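Local atomic coordinates of C381 turret protein (Sulfolobus turreted icosahedral virus, PDB entry 4IND), a protein that probably forms, as pentamers of a chain with three jelly-roll domains, the turrets on the capsid of this archaeal virus. Residues N33-G38 and I69-E74; V94-F99 and Y130-P135; F271-V276 and T368-Y373. All coordinates share one frame; numbering follows the deposited sequence.

Contact 1: residues N33-G38 and I69-E74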
loop_
_atom_site.group_PDB
_atom_site.type_symbol
_atom_site.label_atom_id
_atom_site.label_comp_id
_atom_site.label_asym_id
_atom_site.label_seq_id
_atom_site.Cartn_x
_atom_site.Cartn_y
_atom_site.Cartn_z
ATOM N N ASN A 33 -28.660 2.671 27.936
ATOM C CA ASN A 33 -29.063 4.068 27.715
ATOM C C ASN A 33 -28.589 4.484 26.313
ATOM O O ASN A 33 -28.219 5.637 26.079
ATOM C CB ASN A 33 -28.448 4.974 28.778
ATOM C CG ASN A 33 -28.982 6.412 28.728
ATOM O OD1 ASN A 33 -30.025 6.700 28.125
ATOM N ND2 ASN A 33 -28.264 7.322 29.383
ATOM N N SER A 34 -28.596 3.539 25.386
ATOM C CA SER A 34 -28.179 3.878 24.023
ATOM C C SER A 34 -28.755 2.952 22.983
ATOM O O SER A 34 -29.419 3.406 22.049
ATOM C CB SER A 34 -26.648 3.899 23.922
ATOM O OG SER A 34 -26.107 2.681 24.388
ATOM N N ILE A 35 -28.508 1.653 23.132
ATOM C CA ILE A 35 -28.851 0.712 22.065
ATOM C C ILE A 35 -29.679 -0.515 22.480
ATOM O O ILE A 35 -30.106 -1.287 21.636
ATOM C CB ILE A 35 -27.599 0.252 21.303
ATOM C CG1 ILE A 35 -26.658 -0.550 22.201
ATOM C CG2 ILE A 35 -26.869 1.458 20.705
ATOM C CD1 ILE A 35 -25.427 -1.122 21.453
ATOM N N PHE A 36 -29.921 -0.676 23.775
ATOM C CA PHE A 36 -30.698 -1.821 24.247
ATOM C C PHE A 36 -32.161 -1.457 24.489
ATOM O O PHE A 36 -32.453 -0.451 25.137
ATOM C CB PHE A 36 -30.056 -2.437 25.509
ATOM C CG PHE A 36 -30.755 -3.684 26.001
ATOM C CD1 PHE A 36 -30.532 -4.909 25.387
ATOM C CD2 PHE A 36 -31.615 -3.626 27.085
ATOM C CE1 PHE A 36 -31.166 -6.058 25.839
ATOM C CE2 PHE A 36 -32.262 -4.762 27.555
ATOM C CZ PHE A 36 -32.032 -5.988 26.937
ATOM N N VAL A 37 -33.070 -2.277 23.963
ATOM C CA VAL A 37 -34.501 -2.051 24.074
ATOM C C VAL A 37 -35.073 -3.180 24.908
ATOM O O VAL A 37 -34.879 -4.352 24.591
ATOM C CB VAL A 37 -35.182 -2.035 22.678
ATOM C CG1 VAL A 37 -36.674 -1.721 22.797
ATOM C CG2 VAL A 37 -34.473 -1.049 21.746
ATOM N N GLY A 38 -35.784 -2.824 25.977
ATOM C CA GLY A 38 -36.424 -3.809 26.837
ATOM C C GLY A 38 -35.839 -3.808 28.239
ATOM O O GLY A 38 -35.043 -2.958 28.587
ATOM N N ILE A 69 -31.550 -5.009 20.146
ATOM C CA ILE A 69 -30.460 -4.062 20.056
ATOM C C ILE A 69 -30.711 -3.265 18.784
ATOM O O ILE A 69 -30.986 -3.830 17.733
ATOM C CB ILE A 69 -29.113 -4.771 19.994
ATOM C CG1 ILE A 69 -28.848 -5.483 21.327
ATOM C CG2 ILE A 69 -27.983 -3.751 19.716
ATOM C CD1 ILE A 69 -27.670 -6.438 21.295
ATOM N N ILE A 70 -30.662 -1.945 18.901
ATOM C CA ILE A 70 -30.949 -1.062 17.786
ATOM C C ILE A 70 -29.910 0.064 17.773
ATOM O O ILE A 70 -29.773 0.803 18.760
ATOM C CB ILE A 70 -32.366 -0.442 17.916
ATOM C CG1 ILE A 70 -33.448 -1.536 17.947
ATOM C CG2 ILE A 70 -32.641 0.492 16.756
ATOM C CD1 ILE A 70 -34.883 -0.960 17.996
ATOM N N ILE A 71 -29.182 0.201 16.668
ATOM C CA ILE A 71 -28.148 1.226 16.570
ATOM C C ILE A 71 -28.347 2.143 15.368
ATOM O O ILE A 71 -28.068 1.749 14.241
ATOM C CB ILE A 71 -26.745 0.585 16.469
ATOM C CG1 ILE A 71 -26.585 -0.510 17.528
ATOM C CG2 ILE A 71 -25.658 1.641 16.645
ATOM C CD1 ILE A 71 -25.286 -1.348 17.388
ATOM N N ASP A 72 -28.813 3.370 15.592
ATOM C CA ASP A 72 -28.904 4.308 14.471
ATOM C C ASP A 72 -27.864 5.426 14.576
ATOM O O ASP A 72 -27.853 6.354 13.772
ATOM C CB ASP A 72 -30.319 4.869 14.300
ATOM C CG ASP A 72 -30.618 6.006 15.258
ATOM O OD1 ASP A 72 -31.415 6.916 14.912
ATOM O OD2 ASP A 72 -30.038 5.997 16.368
ATOM N N ASP A 73 -26.973 5.309 15.556
ATOM C CA ASP A 73 -25.974 6.342 15.819
ATOM C C ASP A 73 -24.978 6.465 14.680
ATOM O O ASP A 73 -24.773 5.519 13.932
ATOM C CB ASP A 73 -25.204 5.986 17.097
ATOM C CG ASP A 73 -26.093 5.925 18.311
ATOM O OD1 ASP A 73 -26.940 4.992 18.396
ATOM O OD2 ASP A 73 -25.921 6.797 19.188
ATOM N N GLU A 74 -24.358 7.637 14.563
ATOM C CA GLU A 74 -23.408 7.900 13.487
ATOM C C GLU A 74 -22.047 7.234 13.714
ATOM O O GLU A 74 -21.039 7.929 13.859
ATOM C CB GLU A 74 -23.175 9.405 13.323
ATOM C CG GLU A 74 -24.424 10.227 13.172
ATOM C CD GLU A 74 -25.279 9.784 12.007
ATOM O OE1 GLU A 74 -26.471 10.153 11.992
ATOM O OE2 GLU A 74 -24.764 9.071 11.111
HETATM O O HOH W 1 -28.748 5.466 20.331
#
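Ile-35 and Ile-70 meet through their backbones. The amide N of Ile-70 gives its hydrogen to Ile-35 O, 2.9 Å away. The bond is nearly straight, 163° at the hydrogen, and the donor approaches in the plane of the carbonyl. The same oxygen also takes a CA-H...O contact from Ile-69, with Ile-69 CA at 3.2 Å. A second contact of this kind runs the other way, from Ile-35 CA to Ile-70 O. Phe-36 and Ile-69 form an antiparallel, non-hydrogen-bonded pair.

This short pairing puts strand 36-37 at one margin of a three-stranded antiparallel sheet. Strand 67-71 is in the middle and strand 130-134 is on its far side. The sheet belongs to the first domain, which is assigned to the galactose-binding-like clan.

Ile-35 CG2 lies 3.7 Å from Ile-71 CG1, and the two side chains run alongside each other, pointing the same way. Ile-35 CG1 is wedged between its own N and carbonyl carbon (chi1 65°), and its CD1 reaches both Ile-69 CG2 and Ile-71 CD1. Val-37 CG2 packs 3.8 Å from Ile-70 CD1. Ile-69 CG1 sits at the edge of the Phe-36 ring.

One water bridges Ser-34 O and Asp-73 OD1. Asp-73 OD2 makes a salt bridge to Lys-21 of the second subunit, and Asp-72 makes another to Lys-54 of that subunit.

Contact 2: residues V94-F99 and Y130-P135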
loop_
_atom_site.group_PDB
_atom_site.type_symbol
_atom_site.label_atom_id
_atom_site.label_comp_id
_atom_site.label_asym_id
_atom_site.label_seq_id
_atom_site.Cartn_x
_atom_site.Cartn_y
_atom_site.Cartn_z
ATOM N N VAL A 94 -33.167 -21.760 21.683
ATOM C CA VAL A 94 -33.808 -20.539 21.220
ATOM C C VAL A 94 -33.194 -20.164 19.887
ATOM O O VAL A 94 -32.112 -20.629 19.558
ATOM C CB VAL A 94 -33.643 -19.388 22.238
ATOM C CG1 VAL A 94 -34.241 -19.803 23.591
ATOM C CG2 VAL A 94 -32.180 -19.000 22.396
ATOM N N THR A 95 -33.895 -19.337 19.118
ATOM C CA THR A 95 -33.390 -18.935 17.816
ATOM C C THR A 95 -33.211 -17.424 17.757
ATOM O O THR A 95 -33.887 -16.662 18.462
ATOM C CB THR A 95 -34.284 -19.424 16.662
ATOM O OG1 THR A 95 -35.473 -18.642 16.624
ATOM C CG2 THR A 95 -34.657 -20.886 16.838
ATOM N N VAL A 96 -32.268 -16.993 16.938
ATOM C CA VAL A 96 -32.032 -15.579 16.728
ATOM C C VAL A 96 -31.988 -15.373 15.223
ATOM O O VAL A 96 -31.573 -16.276 14.479
ATOM C CB VAL A 96 -30.704 -15.158 17.387
ATOM C CG1 VAL A 96 -30.143 -13.934 16.715
ATOM C CG2 VAL A 96 -30.898 -14.915 18.892
ATOM N N THR A 97 -32.438 -14.207 14.772
ATOM C CA THR A 97 -32.426 -13.875 13.354
ATOM C C THR A 97 -31.440 -12.745 13.091
ATOM O O THR A 97 -31.738 -11.578 13.378
ATOM C CB THR A 97 -33.835 -13.462 12.887
ATOM O OG1 THR A 97 -34.765 -14.517 13.191
ATOM C CG2 THR A 97 -33.857 -13.170 11.388
ATOM N N PRO A 98 -30.247 -13.073 12.544
ATOM C CA PRO A 98 -29.267 -11.999 12.360
ATOM C C PRO A 98 -29.732 -10.973 11.341
ATOM O O PRO A 98 -30.503 -11.302 10.435
ATOM C CB PRO A 98 -27.993 -12.749 11.899
ATOM C CG PRO A 98 -28.471 -14.026 11.368
ATOM C CD PRO A 98 -29.692 -14.391 12.193
ATOM N N PHE A 99 -29.256 -9.739 11.497
ATOM C CA PHE A 99 -29.595 -8.635 10.615
ATOM C C PHE A 99 -29.055 -8.854 9.194
ATOM O O PHE A 99 -29.811 -8.829 8.226
ATOM C CB PHE A 99 -29.031 -7.347 11.239
ATOM C CG PHE A 99 -29.416 -6.073 10.527
ATOM C CD1 PHE A 99 -30.747 -5.677 10.448
ATOM C CD2 PHE A 99 -28.441 -5.232 10.002
ATOM C CE1 PHE A 99 -31.107 -4.465 9.818
ATOM C CE2 PHE A 99 -28.792 -4.022 9.375
ATOM C CZ PHE A 99 -30.124 -3.642 9.287
ATOM N N TYR A 130 -28.794 -0.689 12.577
ATOM C CA TYR A 130 -28.633 -2.075 13.005
ATOM C C TYR A 130 -29.786 -2.518 13.909
ATOM O O TYR A 130 -30.244 -1.762 14.762
ATOM C CB TYR A 130 -27.283 -2.282 13.725
ATOM C CG TYR A 130 -27.125 -3.719 14.169
ATOM C CD1 TYR A 130 -26.883 -4.726 13.237
ATOM C CD2 TYR A 130 -27.268 -4.081 15.504
ATOM C CE1 TYR A 130 -26.755 -6.048 13.626
ATOM C CE2 TYR A 130 -27.162 -5.421 15.913
ATOM C CZ TYR A 130 -26.892 -6.391 14.967
ATOM O OH TYR A 130 -26.777 -7.708 15.348
ATOM N N TYR A 131 -30.225 -3.757 13.749
ATOM C CA TYR A 131 -31.399 -4.261 14.477
ATOM C C TYR A 131 -31.301 -5.769 14.681
ATOM O O TYR A 131 -31.099 -6.511 13.730
ATOM C CB TYR A 131 -32.659 -3.968 13.675
ATOM C CG TYR A 131 -33.945 -4.517 14.308
ATOM C CD1 TYR A 131 -34.516 -3.912 15.407
ATOM C CD2 TYR A 131 -34.580 -5.621 13.776
ATOM C CE1 TYR A 131 -35.698 -4.407 15.970
ATOM C CE2 TYR A 131 -35.748 -6.116 14.320
ATOM C CZ TYR A 131 -36.305 -5.509 15.416
ATOM O OH TYR A 131 -37.475 -6.007 15.975
ATOM N N ILE A 132 -31.460 -6.222 15.916
ATOM C CA ILE A 132 -31.599 -7.654 16.177
ATOM C C ILE A 132 -32.447 -7.874 17.429
ATOM O O ILE A 132 -32.341 -7.128 18.403
ATOM C CB ILE A 132 -30.218 -8.353 16.302
ATOM C CG1 ILE A 132 -30.369 -9.886 16.311
ATOM C CG2 ILE A 132 -29.468 -7.867 17.532
ATOM C CD1 ILE A 132 -29.021 -10.613 16.245
ATOM N N GLN A 133 -33.291 -8.893 17.397
ATOM C CA GLN A 133 -34.094 -9.254 18.562
ATOM C C GLN A 133 -33.433 -10.394 19.317
ATOM O O GLN A 133 -32.818 -11.284 18.717
ATOM C CB GLN A 133 -35.513 -9.662 18.148
ATOM C CG GLN A 133 -36.363 -8.537 17.610
ATOM C CD GLN A 133 -37.824 -8.938 17.468
ATOM O OE1 GLN A 133 -38.346 -9.714 18.263
ATOM N NE2 GLN A 133 -38.480 -8.430 16.437
ATOM N N LEU A 134 -33.569 -10.365 20.639
ATOM C CA LEU A 134 -32.998 -11.381 21.509
ATOM C C LEU A 134 -34.098 -11.941 22.383
ATOM O O LEU A 134 -34.778 -11.186 23.072
ATOM C CB LEU A 134 -31.892 -10.762 22.377
ATOM C CG LEU A 134 -30.760 -10.075 21.606
ATOM C CD1 LEU A 134 -29.857 -9.271 22.530
ATOM C CD2 LEU A 134 -29.960 -11.085 20.802
ATOM N N PRO A 135 -34.279 -13.271 22.373
ATOM C CA PRO A 135 -35.378 -13.910 23.117
ATOM C C PRO A 135 -35.108 -14.013 24.616
ATOM O O PRO A 135 -33.951 -13.970 25.054
ATOM C CB PRO A 135 -35.447 -15.328 22.503
ATOM C CG PRO A 135 -34.048 -15.583 22.037
ATOM C CD PRO A 135 -33.518 -14.240 21.558
HETATM O O HOH W 2 -33.598 -12.292 16.530
HETATM O O HOH W 3 -33.892 -9.949 14.967
HETATM O O HOH W 4 -32.328 -8.919 13.023
#
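Val-96 and Ile-132 meet in an apolar contact, with Val-96 CG1 lying 3.5 Å from Ile-132 CD1. The two side chains cross at about a right angle. Val-96 CG2 turns to Pro-135 CD. Pro-135 CG touches Val-94 CB at 3.8 Å.

Phe-99 makes the aromatic contacts. With CG anti to the backbone N (chi1 -174°), the ring swings toward strand 130-134, where Tyr-131 N and Tyr-130 CA lie over one face, toward its rim. The Tyr-130 ring meets it obliquely, with planes at 75°. Phe-99 CB is 3.5 Å from Tyr-130 CE1. Asp-120 accepts hydrogen bonds from Phe-99 N and Tyr-130 OH.

Strands 94-96 and 130-134 run antiparallel, with axes 7.5 Å apart. The two backbones make no direct hydrogen bond, and water links them instead. One water accepts from Gln-133 N at 2.7 Å and donates to Thr-97 O. A second donates to both Thr-97 O and Tyr-131 O. A third accepts from Thr-97 N, but its distance to Gln-133 O is unusually short and that leg is doubtful.

The contact thus joins the antiparallel pair of strands 94-96 and 108-110, through water and side chains, to outer strand 130-134 of the three-stranded sheet, within the first jelly-roll domain.

Contact 3: residues F271-V276 and T368-Y373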
loop_
_atom_site.group_PDB
_atom_site.type_symbol
_atom_site.label_atom_id
_atom_site.label_comp_id
_atom_site.label_asym_id
_atom_site.label_seq_id
_atom_site.Cartn_x
_atom_site.Cartn_y
_atom_site.Cartn_z
ATOM N N PHE A 271 -4.109 -23.136 -24.314
ATOM C CA PHE A 271 -4.019 -23.040 -25.749
ATOM C C PHE A 271 -5.211 -23.838 -26.260
ATOM O O PHE A 271 -5.342 -25.029 -25.967
ATOM C CB PHE A 271 -2.712 -23.690 -26.205
ATOM C CG PHE A 271 -2.513 -23.716 -27.692
ATOM C CD1 PHE A 271 -1.588 -22.864 -28.290
ATOM C CD2 PHE A 271 -3.213 -24.609 -28.496
ATOM C CE1 PHE A 271 -1.368 -22.891 -29.672
ATOM C CE2 PHE A 271 -3.003 -24.650 -29.888
ATOM C CZ PHE A 271 -2.077 -23.789 -30.473
ATOM N N VAL A 272 -6.082 -23.188 -27.023
ATOM C CA VAL A 272 -7.292 -23.851 -27.494
ATOM C C VAL A 272 -7.455 -23.652 -28.985
ATOM O O VAL A 272 -6.945 -22.691 -29.567
ATOM C CB VAL A 272 -8.554 -23.385 -26.719
ATOM C CG1 VAL A 272 -8.872 -21.937 -27.026
ATOM C CG2 VAL A 272 -9.738 -24.268 -27.071
ATOM N N THR A 273 -8.153 -24.585 -29.611
ATOM C CA THR A 273 -8.313 -24.563 -31.053
ATOM C C THR A 273 -9.787 -24.746 -31.391
ATOM O O THR A 273 -10.514 -25.451 -30.686
ATOM C CB THR A 273 -7.470 -25.666 -31.722
ATOM O OG1 THR A 273 -7.377 -25.402 -33.122
ATOM C CG2 THR A 273 -8.104 -27.024 -31.509
ATOM N N GLN A 274 -10.228 -24.107 -32.466
ATOM C CA GLN A 274 -11.622 -24.186 -32.860
ATOM C C GLN A 274 -11.725 -24.063 -34.366
ATOM O O GLN A 274 -11.222 -23.106 -34.944
ATOM C CB GLN A 274 -12.412 -23.065 -32.183
ATOM C CG GLN A 274 -13.867 -22.978 -32.611
ATOM C CD GLN A 274 -14.678 -24.162 -32.141
ATOM O OE1 GLN A 274 -14.583 -24.571 -30.984
ATOM N NE2 GLN A 274 -15.478 -24.727 -33.039
ATOM N N SER A 275 -12.369 -25.034 -35.005
ATOM C CA SER A 275 -12.581 -24.971 -36.444
ATOM C C SER A 275 -13.958 -24.435 -36.786
ATOM O O SER A 275 -14.918 -24.618 -36.034
ATOM C CB SER A 275 -12.379 -26.337 -37.092
ATOM O OG SER A 275 -11.002 -26.647 -37.165
ATOM N N VAL A 276 -14.038 -23.759 -37.925
ATOM C CA VAL A 276 -15.299 -23.216 -38.411
ATOM C C VAL A 276 -15.374 -23.465 -39.898
ATOM O O VAL A 276 -14.440 -23.149 -40.640
ATOM C CB VAL A 276 -15.420 -21.714 -38.133
ATOM C CG1 VAL A 276 -16.672 -21.165 -38.788
ATOM C CG2 VAL A 276 -15.447 -21.463 -36.638
ATOM N N THR A 368 -9.253 -22.507 -39.001
ATOM C CA THR A 368 -9.014 -22.955 -37.644
ATOM C C THR A 368 -8.410 -21.835 -36.834
ATOM O O THR A 368 -7.367 -21.289 -37.205
ATOM C CB THR A 368 -8.093 -24.177 -37.620
ATOM O OG1 THR A 368 -8.732 -25.259 -38.311
ATOM C CG2 THR A 368 -7.799 -24.602 -36.181
ATOM N N LEU A 369 -9.088 -21.489 -35.738
ATOM C CA LEU A 369 -8.634 -20.474 -34.823
ATOM C C LEU A 369 -7.849 -21.157 -33.713
ATOM O O LEU A 369 -8.273 -22.175 -33.182
ATOM C CB LEU A 369 -9.838 -19.747 -34.216
ATOM C CG LEU A 369 -9.556 -18.798 -33.056
ATOM C CD1 LEU A 369 -8.773 -17.609 -33.552
ATOM C CD2 LEU A 369 -10.858 -18.349 -32.367
ATOM N N ILE A 370 -6.687 -20.612 -33.381
ATOM C CA ILE A 370 -6.021 -21.000 -32.153
ATOM C C ILE A 370 -5.945 -19.769 -31.267
ATOM O O ILE A 370 -5.837 -18.631 -31.750
ATOM C CB ILE A 370 -4.628 -21.609 -32.381
ATOM C CG1 ILE A 370 -3.648 -20.553 -32.866
ATOM C CG2 ILE A 370 -4.680 -22.757 -33.374
ATOM C CD1 ILE A 370 -2.351 -21.149 -33.361
ATOM N N LEU A 371 -6.022 -20.003 -29.967
ATOM C CA LEU A 371 -6.120 -18.926 -29.004
ATOM C C LEU A 371 -5.386 -19.352 -27.739
ATOM O O LEU A 371 -5.495 -20.506 -27.308
ATOM C CB LEU A 371 -7.596 -18.636 -28.732
ATOM C CG LEU A 371 -7.954 -17.634 -27.642
ATOM C CD1 LEU A 371 -7.428 -16.257 -28.011
ATOM C CD2 LEU A 371 -9.461 -17.602 -27.430
ATOM N N VAL A 372 -4.587 -18.442 -27.187
ATOM C CA VAL A 372 -4.015 -18.639 -25.867
ATOM C C VAL A 372 -4.657 -17.613 -24.962
ATOM O O VAL A 372 -4.652 -16.422 -25.275
ATOM C CB VAL A 372 -2.495 -18.435 -25.862
ATOM C CG1 VAL A 372 -1.977 -18.514 -24.439
ATOM C CG2 VAL A 372 -1.827 -19.492 -26.739
ATOM N N TYR A 373 -5.208 -18.069 -23.840
ATOM C CA TYR A 373 -5.889 -17.157 -22.917
ATOM C C TYR A 373 -5.682 -17.624 -21.495
ATOM O O TYR A 373 -5.383 -18.809 -21.253
ATOM C CB TYR A 373 -7.385 -17.107 -23.224
ATOM C CG TYR A 373 -8.122 -18.367 -22.835
ATOM C CD1 TYR A 373 -8.701 -18.498 -21.582
ATOM C CD2 TYR A 373 -8.240 -19.431 -23.720
ATOM C CE1 TYR A 373 -9.380 -19.650 -21.225
ATOM C CE2 TYR A 373 -8.918 -20.589 -23.368
ATOM C CZ TYR A 373 -9.472 -20.690 -22.118
ATOM O OH TYR A 373 -10.140 -21.828 -21.752
#
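Phe-271 packs on Ile-370 and Val-372 on one face of an antiparallel strand pair. Its CG is anti to the backbone N (chi1 177°), which carries the ring across to the other strand. CD1 of Phe-271 meets Val-372 CG2 at 3.7 Å. Its CZ reaches Ile-370 CB and CD1, both at 3.9 Å. Trp-331 of the third subunit meets the Phe-271 ring edge-to-face.

Farther along, Thr-273, Ser-275 and Thr-368 bring hydroxyls to this face. Thr-273 OG1 makes a weak hydrogen bond to Leu-369 O, which also accepts from Gln-274 N at 2.8 Å. Thr-273 OG1 lies 3.2 Å from Thr-368 CG2 as well. Ser-275 OG and Thr-368 OG1 share a hydrogen bond of 2.9 Å. Both oxygens stand beside their own backbone N (chi1 -75° and -62°).

The other face holds Val-272, Gln-274, Leu-369 and Leu-371. Val-272 CG1 touches Leu-371 CB and comes to the edge of the Tyr-373 ring, 3.9 Å from CE2. Gln-274 turns forward along its own strand, and its NE2 donates to Ser-275 O. Leu-369 packs against Ile-287 in strand 283-289 of the facing sheet.

Four backbone bonds hold the strands in register. Val-272 and Leu-371 bond in both directions, as do Gln-274 and Leu-369.

The pair joins the first and last strands of the third domain, side by side in one of its two four-stranded sheets, as expected of a jelly-roll sandwich.

The three contacts follow one another along the chain, each closing before the next opens. Contacts 1 and 2 lie in the first domain, with centres about 14 Å apart. They share one sheet, in which strands 67-71 and 130-134 are neighbours. The backbone of Ile-69 bonds to Ile-132, and that of Ile-71 to Tyr-130. Both contacts reach the second subunit. Contact 3 is in the third domain, on the opposite side of the chain's centre. Its centre is about 61 Å from that of contact 1 and about 54 Å from that of contact 2. It touches the third subunit. Neighbouring copies are thus touched in both the first and the third domain, consistent with a pentameric turret.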